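Local coordinates for protein peptidoglycan glycosyltransferase (Atopobium parvulum, PDB 4OVD) that belongs to the penicillin-binding protein family and joins a dimerisation domain to a C-terminal penicillin-binding domain within a single elongated chain, at residues F242-G248 against G530-Q536; K490-Q496 against S508-F514; Q162-F166 against Y279-L284. All blocks are in the same frame, centred on the assembly; numbering follows the deposited sequence.

Contact 1. Residues F242-G248 against G530-Q536; sequences FEAKQGG and GLNDTHQ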
# COMPACT_ATOMS: atom_id res chain seq x y z
N PHE A 242 19.56 5.55 0.80
CA PHE A 242 19.64 4.11 1.09
C PHE A 242 19.99 3.26 -0.13
O PHE A 242 20.00 2.01 -0.07
CB PHE A 242 18.37 3.67 1.83
CG PHE A 242 18.10 4.49 3.07
CD1 PHE A 242 18.93 4.36 4.19
CD2 PHE A 242 17.04 5.36 3.14
CE1 PHE A 242 18.69 5.10 5.34
CE2 PHE A 242 16.80 6.11 4.29
CZ PHE A 242 17.63 5.99 5.38
N GLU A 243 20.32 3.93 -1.24
CA GLU A 243 20.78 3.22 -2.42
C GLU A 243 19.74 2.16 -2.85
O GLU A 243 20.05 0.99 -2.94
CB GLU A 243 22.14 2.56 -2.07
CG GLU A 243 23.33 3.51 -1.83
CD GLU A 243 24.29 3.63 -3.03
OE1 GLU A 243 24.80 2.58 -3.52
OE2 GLU A 243 24.63 4.77 -3.43
N ALA A 244 18.50 2.58 -3.05
CA ALA A 244 17.47 1.64 -3.45
C ALA A 244 17.63 1.68 -4.94
O ALA A 244 17.27 2.66 -5.55
CB ALA A 244 16.10 2.14 -3.05
N LYS A 245 18.23 0.64 -5.50
CA LYS A 245 18.49 0.61 -6.95
C LYS A 245 17.24 0.50 -7.81
O LYS A 245 17.24 0.90 -8.95
CB LYS A 245 19.48 -0.50 -7.27
CG LYS A 245 20.84 -0.27 -6.67
CD LYS A 245 21.37 1.13 -6.97
CE LYS A 245 22.84 1.22 -6.63
NZ LYS A 245 23.11 0.77 -5.23
N GLN A 246 16.14 0.01 -7.26
CA GLN A 246 14.96 -0.01 -8.05
C GLN A 246 13.88 0.84 -7.45
O GLN A 246 12.73 0.45 -7.47
CB GLN A 246 14.49 -1.43 -8.24
CG GLN A 246 15.64 -2.30 -8.72
CD GLN A 246 15.19 -3.57 -9.42
OE1 GLN A 246 14.11 -3.59 -10.02
NE2 GLN A 246 16.03 -4.61 -9.39
N GLY A 247 14.27 1.98 -6.86
CA GLY A 247 13.28 2.95 -6.33
C GLY A 247 12.49 2.53 -5.09
O GLY A 247 13.02 1.94 -4.18
N GLY A 248 11.21 2.87 -5.03
CA GLY A 248 10.36 2.52 -3.88
C GLY A 248 9.05 3.22 -3.97
O GLY A 248 8.70 3.78 -5.00
N GLY A 530 8.39 1.82 1.32
CA GLY A 530 9.12 0.69 0.76
C GLY A 530 10.30 1.18 -0.07
O GLY A 530 10.16 2.13 -0.78
N LEU A 531 11.41 0.47 -0.01
CA LEU A 531 12.62 0.78 -0.72
C LEU A 531 13.01 -0.51 -1.38
O LEU A 531 13.30 -1.49 -0.68
CB LEU A 531 13.71 1.21 0.24
CG LEU A 531 13.35 2.57 0.87
CD1 LEU A 531 14.23 2.94 2.07
CD2 LEU A 531 13.36 3.69 -0.18
N ASN A 532 13.11 -0.45 -2.71
CA ASN A 532 13.35 -1.62 -3.54
C ASN A 532 14.78 -1.70 -4.02
O ASN A 532 15.38 -0.71 -4.52
CB ASN A 532 12.41 -1.67 -4.71
CG ASN A 532 10.95 -1.51 -4.33
OD1 ASN A 532 10.51 -1.73 -3.20
ND2 ASN A 532 10.17 -1.08 -5.30
N ASP A 533 15.34 -2.87 -3.75
CA ASP A 533 16.71 -3.26 -4.05
C ASP A 533 17.72 -2.42 -3.29
O ASP A 533 18.58 -1.72 -3.85
CB ASP A 533 16.98 -3.33 -5.57
CG ASP A 533 18.23 -4.16 -5.91
OD1 ASP A 533 18.91 -4.69 -4.99
OD2 ASP A 533 18.55 -4.28 -7.10
N THR A 534 17.60 -2.52 -1.98
CA THR A 534 18.50 -1.89 -1.05
C THR A 534 19.15 -2.96 -0.15
O THR A 534 18.60 -4.00 0.10
CB THR A 534 17.83 -0.78 -0.18
OG1 THR A 534 18.84 -0.24 0.66
CG2 THR A 534 16.75 -1.34 0.74
N HIS A 535 20.31 -2.68 0.38
CA HIS A 535 21.00 -3.63 1.23
C HIS A 535 20.84 -3.28 2.65
O HIS A 535 21.26 -4.03 3.52
CB HIS A 535 22.49 -3.73 0.85
CG HIS A 535 22.71 -4.59 -0.35
ND1 HIS A 535 22.89 -4.08 -1.62
CD2 HIS A 535 22.64 -5.94 -0.49
CE1 HIS A 535 23.01 -5.08 -2.48
NE2 HIS A 535 22.87 -6.22 -1.81
N GLN A 536 20.26 -2.13 2.89
CA GLN A 536 20.00 -1.73 4.25
C GLN A 536 18.69 -2.26 4.77
O GLN A 536 17.70 -2.28 4.05
CB GLN A 536 20.02 -0.25 4.38
CG GLN A 536 21.42 0.27 4.17
CD GLN A 536 21.55 1.62 4.80
OE1 GLN A 536 21.37 1.77 6.02
NE2 GLN A 536 21.84 2.60 3.99
O HOH W 1 10.81 -2.23 -8.23
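Thr534 and Phe242 form the shortest polar bond of this contact. Thr534 OG1 donates to Phe242 O at 2.6 Å, tilted 22° from the carbonyl plane. The hydroxyl stands anti to its own backbone N (chi1 -179°), which turns it to the carbonyl of Phe242. It also accepts from Gln536 N at 3.2 Å, an ST turn. Glu243, the first residue to leave the helical angles, completes a Schellman motif.

Three backbone bonds follow. Lys245 N donates to Asp533 O at 2.9 Å, and Gln246 N donates to Asn532 O. Both donors sit above the carbonyl planes they meet. Asn532 N donates to Gly247 O at 2.8 Å. Beyond them, Gly248 pairs with Leu531 as an antiparallel non-hydrogen-bonded pair, and Gly248 CA makes a close CA-H...O contact of 3.1 Å with Gly530 O.

Apolar packing lies nearer the helix. Phe242 CD2 meets Leu531 CD1 at 3.9 Å, while Ala244 CB touches Leu531 CB. Gln536 NE2 comes to the edge of the ring, 3.4 Å from Phe242 CD1. The amide and ring planes are 67° apart.

Charge plays a small part. Lys245 NZ forms a salt bridge with Glu243 OE1 inside its own segment, and no salt bridge crosses the contact. The type I turn from Ala244 to Gly247 is held to the strand end chiefly by backbone bonds, as the chain passes from helix 225-242 into strand 248-253.

Contact 2. Residues K490-Q496 against S508-F514; sequences KTGTGQQ and SGFVASF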
# COMPACT_ATOMS: atom_id res chain seq x y z
N LYS A 490 5.14 -2.53 11.65
CA LYS A 490 5.91 -3.70 11.36
C LYS A 490 6.90 -3.44 10.20
O LYS A 490 6.51 -2.83 9.21
CB LYS A 490 4.98 -4.84 10.95
CG LYS A 490 5.74 -6.12 10.67
CD LYS A 490 6.25 -6.78 11.95
CE LYS A 490 6.96 -8.11 11.70
NZ LYS A 490 8.30 -7.82 11.14
N THR A 491 8.14 -3.89 10.39
CA THR A 491 9.16 -3.86 9.38
C THR A 491 9.05 -5.10 8.51
O THR A 491 8.47 -6.09 8.87
CB THR A 491 10.54 -3.88 10.01
OG1 THR A 491 10.60 -4.92 10.99
CG2 THR A 491 10.84 -2.54 10.69
N GLY A 492 9.58 -5.01 7.32
CA GLY A 492 9.61 -6.11 6.44
C GLY A 492 10.84 -6.09 5.56
O GLY A 492 11.34 -5.04 5.22
N THR A 493 11.30 -7.28 5.25
CA THR A 493 12.30 -7.54 4.31
C THR A 493 11.59 -8.44 3.30
O THR A 493 11.20 -9.54 3.66
CB THR A 493 13.47 -8.34 4.89
OG1 THR A 493 14.06 -7.57 5.92
CG2 THR A 493 14.48 -8.61 3.79
N GLY A 494 11.40 -7.95 2.08
CA GLY A 494 10.78 -8.67 1.00
C GLY A 494 11.74 -8.86 -0.19
O GLY A 494 12.93 -8.63 -0.08
N GLN A 495 11.25 -9.38 -1.31
CA GLN A 495 12.13 -9.57 -2.42
C GLN A 495 11.54 -9.22 -3.76
O GLN A 495 10.33 -9.30 -4.00
CB GLN A 495 12.48 -11.04 -2.54
CG GLN A 495 13.16 -11.72 -1.39
CD GLN A 495 14.64 -11.57 -1.39
OE1 GLN A 495 15.29 -11.31 -2.43
NE2 GLN A 495 15.20 -11.73 -0.23
N GLN A 496 12.42 -8.84 -4.66
CA GLN A 496 12.05 -8.62 -6.02
C GLN A 496 11.77 -9.99 -6.68
O GLN A 496 12.32 -11.03 -6.33
CB GLN A 496 13.15 -7.91 -6.77
CG GLN A 496 13.23 -6.50 -6.24
CD GLN A 496 13.80 -5.55 -7.23
OE1 GLN A 496 14.87 -5.81 -7.82
NE2 GLN A 496 13.07 -4.46 -7.46
N SER A 508 18.13 -11.71 -6.49
CA SER A 508 16.95 -10.87 -6.33
C SER A 508 17.30 -9.80 -5.28
O SER A 508 17.77 -10.15 -4.20
CB SER A 508 15.78 -11.68 -5.79
OG SER A 508 14.70 -10.83 -5.50
N GLY A 509 17.02 -8.54 -5.59
CA GLY A 509 17.23 -7.47 -4.62
C GLY A 509 16.20 -7.57 -3.49
O GLY A 509 15.05 -8.12 -3.71
N PHE A 510 16.63 -7.11 -2.28
CA PHE A 510 15.71 -7.02 -1.12
C PHE A 510 14.88 -5.76 -1.11
O PHE A 510 15.33 -4.66 -1.47
CB PHE A 510 16.44 -7.08 0.22
CG PHE A 510 17.34 -8.26 0.36
CD1 PHE A 510 16.87 -9.46 0.85
CD2 PHE A 510 18.68 -8.16 -0.01
CE1 PHE A 510 17.72 -10.56 0.97
CE2 PHE A 510 19.54 -9.26 0.09
CZ PHE A 510 19.05 -10.45 0.59
N VAL A 511 13.71 -5.88 -0.52
CA VAL A 511 12.80 -4.76 -0.44
C VAL A 511 12.68 -4.48 1.04
O VAL A 511 12.42 -5.40 1.84
CB VAL A 511 11.44 -5.15 -1.02
CG1 VAL A 511 10.42 -4.04 -0.80
CG2 VAL A 511 11.57 -5.47 -2.50
N ALA A 512 12.94 -3.25 1.43
CA ALA A 512 12.84 -2.89 2.84
C ALA A 512 11.58 -2.09 2.97
O ALA A 512 11.49 -1.01 2.40
CB ALA A 512 14.02 -2.04 3.28
N SER A 513 10.70 -2.53 3.87
CA SER A 513 9.38 -1.92 4.06
C SER A 513 9.06 -1.65 5.48
O SER A 513 9.59 -2.30 6.37
CB SER A 513 8.34 -2.94 3.66
OG SER A 513 8.49 -3.20 2.28
N PHE A 514 8.24 -0.64 5.69
CA PHE A 514 7.71 -0.40 6.97
C PHE A 514 6.25 0.04 6.78
O PHE A 514 6.00 0.92 5.97
CB PHE A 514 8.45 0.68 7.76
CG PHE A 514 7.89 0.84 9.13
CD1 PHE A 514 8.24 -0.03 10.11
CD2 PHE A 514 6.95 1.80 9.42
CE1 PHE A 514 7.70 0.12 11.40
CE2 PHE A 514 6.41 1.98 10.71
CZ PHE A 514 6.81 1.14 11.68
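The KTG motif of penicillin-binding proteins, Lys490-Thr491-Gly492, lies on edge strand 487-495 of the five-stranded antiparallel sheet. Strand 510-518 runs beside it. Gly492 pairs with Ser513 and Gly494 with Val511 as hydrogen-bonded pairs. Each pair has two bonds, among them Gly494 N to Val511 O at 2.8 Å. Gln496 N continues the ladder to Gly509 O.

On one face, Val511 and Ser513 lie beside the two glycines. Ser513 OG bonds the hydroxyl of Tyr528. On the other face, Thr491 CG2 meets the edge of the Phe514 ring, 3.7 Å from CD1. With CG anti to the backbone N (chi1 -177°), the ring turns to the neighbouring strand, and Phe514 CD1 comes 3.4 Å from Lys490 O. The Thr493 and Phe510 side chains lie side by side, with Thr493 CG2 3.9 Å from Phe510 CD1.

The strand also meets the family's other motifs. Lys490 NZ donates to Thr491 O at 2.9 Å and bonds Ser351 OG of the SxN motif, and Thr493 N bonds Ser295 OG of the SxxK motif. Thr491 OG1 bonds Thr476 OG1, and the Thr491 side chain is about 3 Å from a bound calcium ion. Ser508 OG donates to Gln496 O at 2.5 Å.

Contact 3. Residues Q162-F166 against Y279-L284; sequences QILGF and YESLNL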
# COMPACT_ATOMS: atom_id res chain seq x y z
N GLN A 162 1.90 11.75 -11.21
CA GLN A 162 1.87 10.32 -11.30
C GLN A 162 0.46 9.79 -10.97
O GLN A 162 -0.04 8.85 -11.60
CB GLN A 162 2.91 9.73 -10.36
CG GLN A 162 3.25 8.26 -10.60
CD GLN A 162 4.39 7.85 -9.68
OE1 GLN A 162 4.24 7.96 -8.50
NE2 GLN A 162 5.51 7.46 -10.21
N ILE A 163 -0.19 10.41 -10.00
CA ILE A 163 -1.55 10.01 -9.59
C ILE A 163 -2.50 10.62 -10.59
O ILE A 163 -3.40 9.98 -11.08
CB ILE A 163 -1.90 10.56 -8.18
CG1 ILE A 163 -0.93 10.05 -7.11
CG2 ILE A 163 -3.31 10.23 -7.75
CD1 ILE A 163 -0.73 8.56 -7.07
N LEU A 164 -2.30 11.89 -10.91
CA LEU A 164 -3.20 12.55 -11.85
C LEU A 164 -3.24 11.92 -13.24
O LEU A 164 -4.30 11.76 -13.82
CB LEU A 164 -2.85 14.03 -12.00
CG LEU A 164 -2.97 14.82 -10.72
CD1 LEU A 164 -2.28 16.20 -10.82
CD2 LEU A 164 -4.45 14.96 -10.42
N GLY A 165 -2.07 11.58 -13.76
CA GLY A 165 -1.96 11.02 -15.11
C GLY A 165 -1.86 12.15 -16.10
O GLY A 165 -1.93 13.31 -15.72
N PHE A 166 -1.69 11.85 -17.37
CA PHE A 166 -1.63 12.93 -18.37
C PHE A 166 -2.69 12.70 -19.35
O PHE A 166 -3.29 11.60 -19.42
CB PHE A 166 -0.23 13.10 -19.00
CG PHE A 166 0.12 12.06 -20.02
CD1 PHE A 166 0.52 10.81 -19.65
CD2 PHE A 166 0.09 12.38 -21.38
CE1 PHE A 166 0.83 9.85 -20.62
CE2 PHE A 166 0.41 11.45 -22.34
CZ PHE A 166 0.78 10.18 -21.95
N TYR A 279 7.33 6.26 -19.93
CA TYR A 279 6.06 5.61 -19.59
C TYR A 279 6.06 4.76 -18.34
O TYR A 279 5.06 4.74 -17.63
CB TYR A 279 5.39 4.87 -20.76
CG TYR A 279 4.95 5.74 -21.90
CD1 TYR A 279 4.83 7.12 -21.75
CD2 TYR A 279 4.53 5.18 -23.10
CE1 TYR A 279 4.41 7.92 -22.79
CE2 TYR A 279 4.15 5.99 -24.17
CZ TYR A 279 4.07 7.35 -24.00
OH TYR A 279 3.64 8.17 -25.01
N GLU A 280 7.16 4.10 -18.02
CA GLU A 280 7.21 3.34 -16.80
C GLU A 280 7.09 4.16 -15.51
O GLU A 280 6.55 3.66 -14.53
CB GLU A 280 8.40 2.37 -16.74
CG GLU A 280 8.10 1.12 -17.58
CD GLU A 280 9.06 -0.04 -17.35
OE1 GLU A 280 9.73 -0.07 -16.30
OE2 GLU A 280 9.10 -0.95 -18.21
N SER A 281 7.41 5.45 -15.55
CA SER A 281 7.29 6.27 -14.32
C SER A 281 5.84 6.67 -14.02
O SER A 281 5.54 7.22 -12.96
CB SER A 281 8.12 7.55 -14.43
OG SER A 281 7.51 8.47 -15.33
N LEU A 282 4.94 6.41 -14.97
CA LEU A 282 3.51 6.71 -14.83
C LEU A 282 2.69 5.72 -14.01
O LEU A 282 1.51 5.95 -13.71
CB LEU A 282 2.88 6.80 -16.22
CG LEU A 282 3.54 7.87 -17.10
CD1 LEU A 282 2.93 7.82 -18.48
CD2 LEU A 282 3.38 9.24 -16.48
N ASN A 283 3.28 4.58 -13.71
CA ASN A 283 2.61 3.62 -12.88
C ASN A 283 2.85 3.94 -11.41
O ASN A 283 3.81 4.62 -11.09
CB ASN A 283 3.28 2.28 -13.06
CG ASN A 283 3.12 1.73 -14.45
OD1 ASN A 283 2.00 1.67 -14.98
ND2 ASN A 283 4.23 1.29 -15.03
N LEU A 284 1.97 3.47 -10.54
CA LEU A 284 2.24 3.51 -9.11
C LEU A 284 2.67 2.09 -8.83
O LEU A 284 1.85 1.12 -8.93
CB LEU A 284 1.01 3.74 -8.23
CG LEU A 284 0.68 5.04 -7.63
CD1 LEU A 284 -0.49 4.77 -6.68
CD2 LEU A 284 1.92 5.50 -6.88
O HOH W 2 0.18 8.24 -14.17
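Gln162 NE2 is gripped by two backbone carbonyls. It donates to Ser281 O at 2.8 Å in a nearly straight bond, 173° at the hydrogen. The acceptor lies in the plane of the amide. The second grip is from Ser265 O of strand 260-266. Gln162 reaches them with an extended chain, its CG anti to the backbone N (chi1 -165°). The two acceptors hold the amide between the 3-10 turn 279-282 and strand 260-266, and so tie helix 161-164 to both.

A water joins the backbones nearby. It donates to Gln162 O and to Leu282 O, each at 2.7 Å.

Apolar contacts lie at both ends. Ile163 CD1 touches Leu284 CD1 at 3.8 Å; Leu284 is at the N-cap position of helix 285-288. Leu284 CD2 also packs against Gln162 OE1. At the other end, Leu282 CD1 reaches Phe166 CE1 at 3.6 Å, and the two side chains cross at about a right angle. Tyr279 CE1 lies farther off, 4.4 Å from Phe166 CZ.

Helix 161-164 is part of the dimerisation-domain region and the 3-10 turn is part of the C-terminal penicillin-binding region. The contact is consistent with packing between the two regions of a modular penicillin-binding protein.

How the contacts relate
Contacts 1 and 2 belong to the same antiparallel sheet. Strand 510-518 of contact 2 lies beside strand 525-532 of contact 1, and Leu531 bonds Ala512 between them. A weak Gln246-Gln496 bond also links the two. Contact 2 is buried and is a regular strand ladder at the conserved motifs of the family. Contact 1 is partly buried and ties a turn to the end of strand 525-532. Contact 3 stands apart, its centre about 20 Å from that of contact 1 and 23 Å from that of contact 2. It is also partly buried. It relies on one side-chain amide, a bridging water and apolar side-chain contacts, where the other two use mostly backbone bonds.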